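Local coordinates for protein malate dehydrogenase (Entamoeba histolytica, PDB 3I0P) that probably catalyses the NAD-dependent interconversion of malate and oxaloacetate, at residues V58-D61 against R62-G66; M103-E106 against K107-Y111. All coordinates share one frame; numbering follows the deposited sequence.

Contact 1 of 2, residues V58-D61 against R62-G66; sequences VYID and RIKKG
Arg62 lays its side chain back over the preceding turn of helix 55-64, its methylenes against the carbonyl of Val58 and one face of its guanidinium turned to the CA and CG1 of the same residue. CD lies 3.3 Å from Val58 O, and Val58 CG1 stands 4.2 Å from NH1, off toward the rim of the flat group. With CG beside the backbone N (chi1 -63°) and the chain extended from there to NE, the arginine follows the helix surface, and its flank also touches Met67 and Ile68. The helix widens to a pi-type turn at 58-60. After it Arg62 N reaches Tyr59 O only weakly. That same Tyr59 O takes a straighter bond from Ile63 N (2.9 Å, 163°), and Lys64 N continues the ordinary spacing to Ile60 O at 3.0 Å.

On another flank Asp61 and Lys64 run alongside each other in the same direction. The lysine bends at chi3 (58°), which brings NZ to 3.5 Å from Asp61 OD1, a weak, long salt bridge; Lys56 from the turn before also pairs with OD1. Ile60 CD1 and Ile63 CD1 approach to 4.5 Å; Ile60 also packs on Leu355 of helix 346-359, and Ile63 on Pro70 and Phe92. Tyr59 is buried, its OH hydrogen-bonded to His123 ND1 and its side chain about 7 Å from bound NAD.

Gly66, at positive phi, is the C-prime residue of a Schellman motif, with Gly66 N on Ile63 O at 3.1 Å and Met67 N on Arg62 O. The helix therefore ends on backbone bonds, while a carboxylate shared by two lysines would partly offset the positive charge along its outer face.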
loop_
_atom_site.group_PDB
_atom_site.type_symbol
_atom_site.label_atom_id
_atom_site.label_comp_id
_atom_site.label_asym_id
_atom_site.label_seq_id
_atom_site.Cartn_x
_atom_site.Cartn_y
_atom_site.Cartn_z
ATOM N N VAL A 58 5.192 -19.221 20.360
ATOM C CA VAL A 58 5.075 -19.097 18.903
ATOM C C VAL A 58 6.208 -19.802 18.150
ATOM O O VAL A 58 6.066 -20.145 16.972
ATOM C CB VAL A 58 4.860 -17.607 18.473
ATOM C CG1 VAL A 58 4.912 -17.419 16.963
ATOM C CG2 VAL A 58 3.530 -17.110 19.019
ATOM N N TYR A 59 7.313 -20.057 18.843
ATOM C CA TYR A 59 8.460 -20.707 18.211
ATOM C C TYR A 59 8.879 -22.025 18.879
ATOM O O TYR A 59 8.803 -23.082 18.243
ATOM C CB TYR A 59 9.623 -19.720 18.041
ATOM C CG TYR A 59 9.194 -18.516 17.229
ATOM C CD1 TYR A 59 9.048 -18.601 15.841
ATOM C CD2 TYR A 59 8.877 -17.300 17.851
ATOM C CE1 TYR A 59 8.622 -17.504 15.097
ATOM C CE2 TYR A 59 8.453 -16.202 17.108
ATOM C CZ TYR A 59 8.337 -16.310 15.733
ATOM O OH TYR A 59 7.914 -15.231 14.993
ATOM N N ILE A 60 9.284 -21.963 20.151
ATOM C CA ILE A 60 9.790 -23.144 20.860
ATOM C C ILE A 60 8.729 -24.244 20.979
ATOM O O ILE A 60 8.966 -25.380 20.584
ATOM C CB ILE A 60 10.449 -22.788 22.231
ATOM C CG1 ILE A 60 11.495 -21.664 22.062
ATOM C CG2 ILE A 60 11.094 -24.030 22.881
ATOM C CD1 ILE A 60 12.612 -21.949 21.048
ATOM N N ASP A 61 7.556 -23.898 21.489
ATOM C CA ASP A 61 6.450 -24.848 21.581
ATOM C C ASP A 61 6.085 -25.449 20.227
ATOM O O ASP A 61 5.582 -26.572 20.148
ATOM C CB ASP A 61 5.206 -24.171 22.154
ATOM C CG ASP A 61 5.269 -23.976 23.666
ATOM O OD1 ASP A 61 6.260 -24.401 24.312
ATOM O OD2 ASP A 61 4.302 -23.385 24.201
ATOM N N ARG A 62 6.325 -24.695 19.160
ATOM C CA ARG A 62 5.928 -25.142 17.838
ATOM C C ARG A 62 6.971 -26.076 17.236
ATOM O O ARG A 62 6.613 -27.044 16.559
ATOM C CB ARG A 62 5.599 -23.956 16.934
ATOM C CG ARG A 62 4.428 -23.155 17.443
ATOM C CD ARG A 62 3.723 -22.440 16.311
ATOM N NE ARG A 62 2.623 -21.598 16.787
ATOM C CZ ARG A 62 2.106 -20.584 16.100
ATOM N NH1 ARG A 62 2.588 -20.274 14.907
ATOM N NH2 ARG A 62 1.112 -19.875 16.605
ATOM N N ILE A 63 8.251 -25.797 17.496
ATOM C CA ILE A 63 9.332 -26.728 17.158
ATOM C C ILE A 63 9.129 -28.077 17.894
ATOM O O ILE A 63 9.348 -29.162 17.322
ATOM C CB ILE A 63 10.714 -26.142 17.489
ATOM C CG1 ILE A 63 10.945 -24.848 16.702
ATOM C CG2 ILE A 63 11.820 -27.161 17.189
ATOM C CD1 ILE A 63 12.191 -24.076 17.109
ATOM N N LYS A 64 8.695 -27.986 19.154
ATOM C CA LYS A 64 8.357 -29.151 19.970
ATOM C C LYS A 64 7.149 -29.920 19.408
ATOM O O LYS A 64 7.093 -31.146 19.504
ATOM C CB LYS A 64 8.104 -28.727 21.421
ATOM C CG LYS A 64 9.372 -28.604 22.269
ATOM C CD LYS A 64 9.138 -27.799 23.560
ATOM C CE LYS A 64 8.050 -28.399 24.454
ATOM N NZ LYS A 64 7.519 -27.439 25.470
ATOM N N LYS A 65 6.192 -29.205 18.818
ATOM C CA LYS A 65 5.039 -29.851 18.186
ATOM C C LYS A 65 5.278 -30.129 16.693
ATOM O O LYS A 65 4.336 -30.343 15.933
ATOM C CB LYS A 65 3.750 -29.037 18.415
ATOM C CG LYS A 65 3.216 -29.106 19.856
ATOM C CD LYS A 65 1.912 -28.322 20.047
ATOM C CE LYS A 65 2.182 -26.867 20.462
ATOM N NZ LYS A 65 1.017 -25.954 20.265
ATOM N N GLY A 66 6.542 -30.125 16.276
ATOM C CA GLY A 66 6.914 -30.457 14.888
ATOM C C GLY A 66 6.397 -29.522 13.798
ATOM O O GLY A 66 6.457 -29.857 12.615
#

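Contact 2 of 2, residues M103-E106 against K107-Y111; sequences MAIE and KAKKY
Lys107 sends its aliphatic chain past the carbonyl of Met103, with CG 3.2 Å from Met103 O, while its backbone N gives that oxygen a nearly straight hydrogen bond (3.1 Å, 171°). CE ends 4.4 Å from Met103 CG, and a bend at chi4 (-60°) turns the ammonium to Glu79 OE2, a salt bridge, and to the carbonyl of Thr80. Ala108 follows on a buried flank. Its N bonds Ala104 O at 3.0 Å, the donor tilted from the carbonyl plane, and its CB lies 3.4 Å from Ile105 O; both Ala108 and Ile105 rest on Ala288 of strand 282-290. Lys109 N binds Ile105 O at 2.9 Å, and its chain, bent at chi2, turns off beyond CG, which passes 4.3 Å from Ile105 CG2, NZ reaching Glu137 O. The last bond across the two segments runs from Lys110 N to Glu106 O at 3.2 Å, and Lys110 CG sits above the rim of one face of the Tyr111 ring. Tyr111 N bonds Lys107 O in the next turn and ends helix 93-111; its carbonyl accepts a bond from Thr82 OG1 of the second subunit.

Across the segments the bonds are all backbone to backbone, CG of Lys107 and of Lys109 lying over the carbonyl oxygens of Met103 and Ile105, while their ammonium groups tie the helix to the end of strand 75-79 and to the loop at Glu137, both outside the beta-alpha-beta unit.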
loop_
_atom_site.group_PDB
_atom_site.type_symbol
_atom_site.label_atom_id
_atom_site.label_comp_id
_atom_site.label_asym_id
_atom_site.label_seq_id
_atom_site.Cartn_x
_atom_site.Cartn_y
_atom_site.Cartn_z
ATOM N N MET A 103 18.459 -12.175 -1.233
ATOM C CA MET A 103 18.467 -12.652 -2.596
ATOM C C MET A 103 17.839 -11.619 -3.532
ATOM O O MET A 103 18.389 -11.336 -4.597
ATOM C CB MET A 103 17.713 -13.969 -2.635
ATOM C CG MET A 103 17.883 -14.771 -3.879
ATOM S SD MET A 103 17.576 -16.518 -3.537
ATOM C CE MET A 103 17.652 -17.092 -5.235
ATOM N N ALA A 104 16.709 -11.038 -3.131
ATOM C CA ALA A 104 16.098 -9.957 -3.902
ATOM C C ALA A 104 17.010 -8.725 -4.013
ATOM O O ALA A 104 17.036 -8.063 -5.052
ATOM C CB ALA A 104 14.754 -9.581 -3.318
ATOM N N ILE A 105 17.749 -8.426 -2.943
ATOM C CA ILE A 105 18.707 -7.316 -2.926
ATOM C C ILE A 105 19.841 -7.568 -3.919
ATOM O O ILE A 105 20.198 -6.695 -4.718
ATOM C CB ILE A 105 19.300 -7.096 -1.510
ATOM C CG1 ILE A 105 18.247 -6.517 -0.567
ATOM C CG2 ILE A 105 20.519 -6.177 -1.559
ATOM C CD1 ILE A 105 18.589 -6.676 0.910
ATOM N N GLU A 106 20.388 -8.775 -3.859
ATOM C CA GLU A 106 21.491 -9.205 -4.695
ATOM C C GLU A 106 21.137 -9.021 -6.175
ATOM O O GLU A 106 21.915 -8.452 -6.944
ATOM C CB GLU A 106 21.784 -10.671 -4.371
ATOM C CG GLU A 106 23.149 -11.194 -4.791
ATOM C CD GLU A 106 23.219 -12.727 -4.758
ATOM O OE1 GLU A 106 22.179 -13.382 -4.477
ATOM O OE2 GLU A 106 24.321 -13.275 -5.015
ATOM N N LYS A 107 19.949 -9.493 -6.551
ATOM C CA LYS A 107 19.396 -9.310 -7.893
ATOM C C LYS A 107 19.129 -7.848 -8.251
ATOM O O LYS A 107 19.228 -7.470 -9.421
ATOM C CB LYS A 107 18.092 -10.097 -8.051
ATOM C CG LYS A 107 18.210 -11.575 -7.776
ATOM C CD LYS A 107 16.931 -12.299 -8.130
ATOM C CE LYS A 107 17.129 -13.799 -8.075
ATOM N NZ LYS A 107 18.184 -14.250 -9.036
ATOM N N ALA A 108 18.770 -7.030 -7.267
ATOM C CA ALA A 108 18.514 -5.620 -7.550
ATOM C C ALA A 108 19.825 -4.917 -7.863
ATOM O O ALA A 108 19.890 -4.110 -8.784
ATOM C CB ALA A 108 17.782 -4.937 -6.397
ATOM N N LYS A 109 20.870 -5.262 -7.108
ATOM C CA LYS A 109 22.206 -4.703 -7.298
ATOM C C LYS A 109 22.785 -5.029 -8.671
ATOM O O LYS A 109 23.501 -4.217 -9.261
ATOM C CB LYS A 109 23.149 -5.198 -6.206
ATOM C CG LYS A 109 22.838 -4.660 -4.818
ATOM C CD LYS A 109 23.119 -3.179 -4.719
ATOM C CE LYS A 109 23.453 -2.802 -3.298
ATOM N NZ LYS A 109 23.582 -1.331 -3.177
ATOM N N LYS A 110 22.467 -6.212 -9.183
ATOM C CA LYS A 110 22.970 -6.626 -10.481
ATOM C C LYS A 110 22.128 -6.117 -11.662
ATOM O O LYS A 110 22.686 -5.804 -12.708
ATOM C CB LYS A 110 23.118 -8.148 -10.539
ATOM C CG LYS A 110 24.083 -8.634 -11.609
ATOM C CD LYS A 110 24.118 -10.156 -11.665
ATOM C CE LYS A 110 24.686 -10.646 -13.008
ATOM N NZ LYS A 110 24.968 -12.113 -12.974
ATOM N N TYR A 111 20.803 -6.025 -11.493
ATOM C CA TYR A 111 19.891 -5.706 -12.610
ATOM C C TYR A 111 19.021 -4.478 -12.415
ATOM O O TYR A 111 18.441 -3.975 -13.379
ATOM C CB TYR A 111 18.980 -6.889 -12.924
ATOM C CG TYR A 111 19.708 -8.126 -13.378
ATOM C CD1 TYR A 111 19.946 -9.171 -12.490
ATOM C CD2 TYR A 111 20.160 -8.255 -14.695
ATOM C CE1 TYR A 111 20.616 -10.315 -12.894
ATOM C CE2 TYR A 111 20.830 -9.398 -15.114
ATOM C CZ TYR A 111 21.055 -10.425 -14.206
ATOM O OH TYR A 111 21.722 -11.571 -14.598
#

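How the contacts relate
Contact 1 and contact 2 each cover successive turns of a single helix, in series along the chain, with centres 33 Å apart and nearest atoms about 20 Å apart. Both are partly buried. Contact 1 closes helix 55-64, packs partly on helix 346-359, and holds a salt bridge between its own segments. Contact 2 is the end of helix 93-111, the crossover helix between strands 83-87 and 113-121; its Lys107 and Lys109 pair with residues outside the two segments. Tyr59 of contact 1 lies near NAD; contact 2 packs on the seven-stranded sheet, with Tyr111 O bonded to the second subunit.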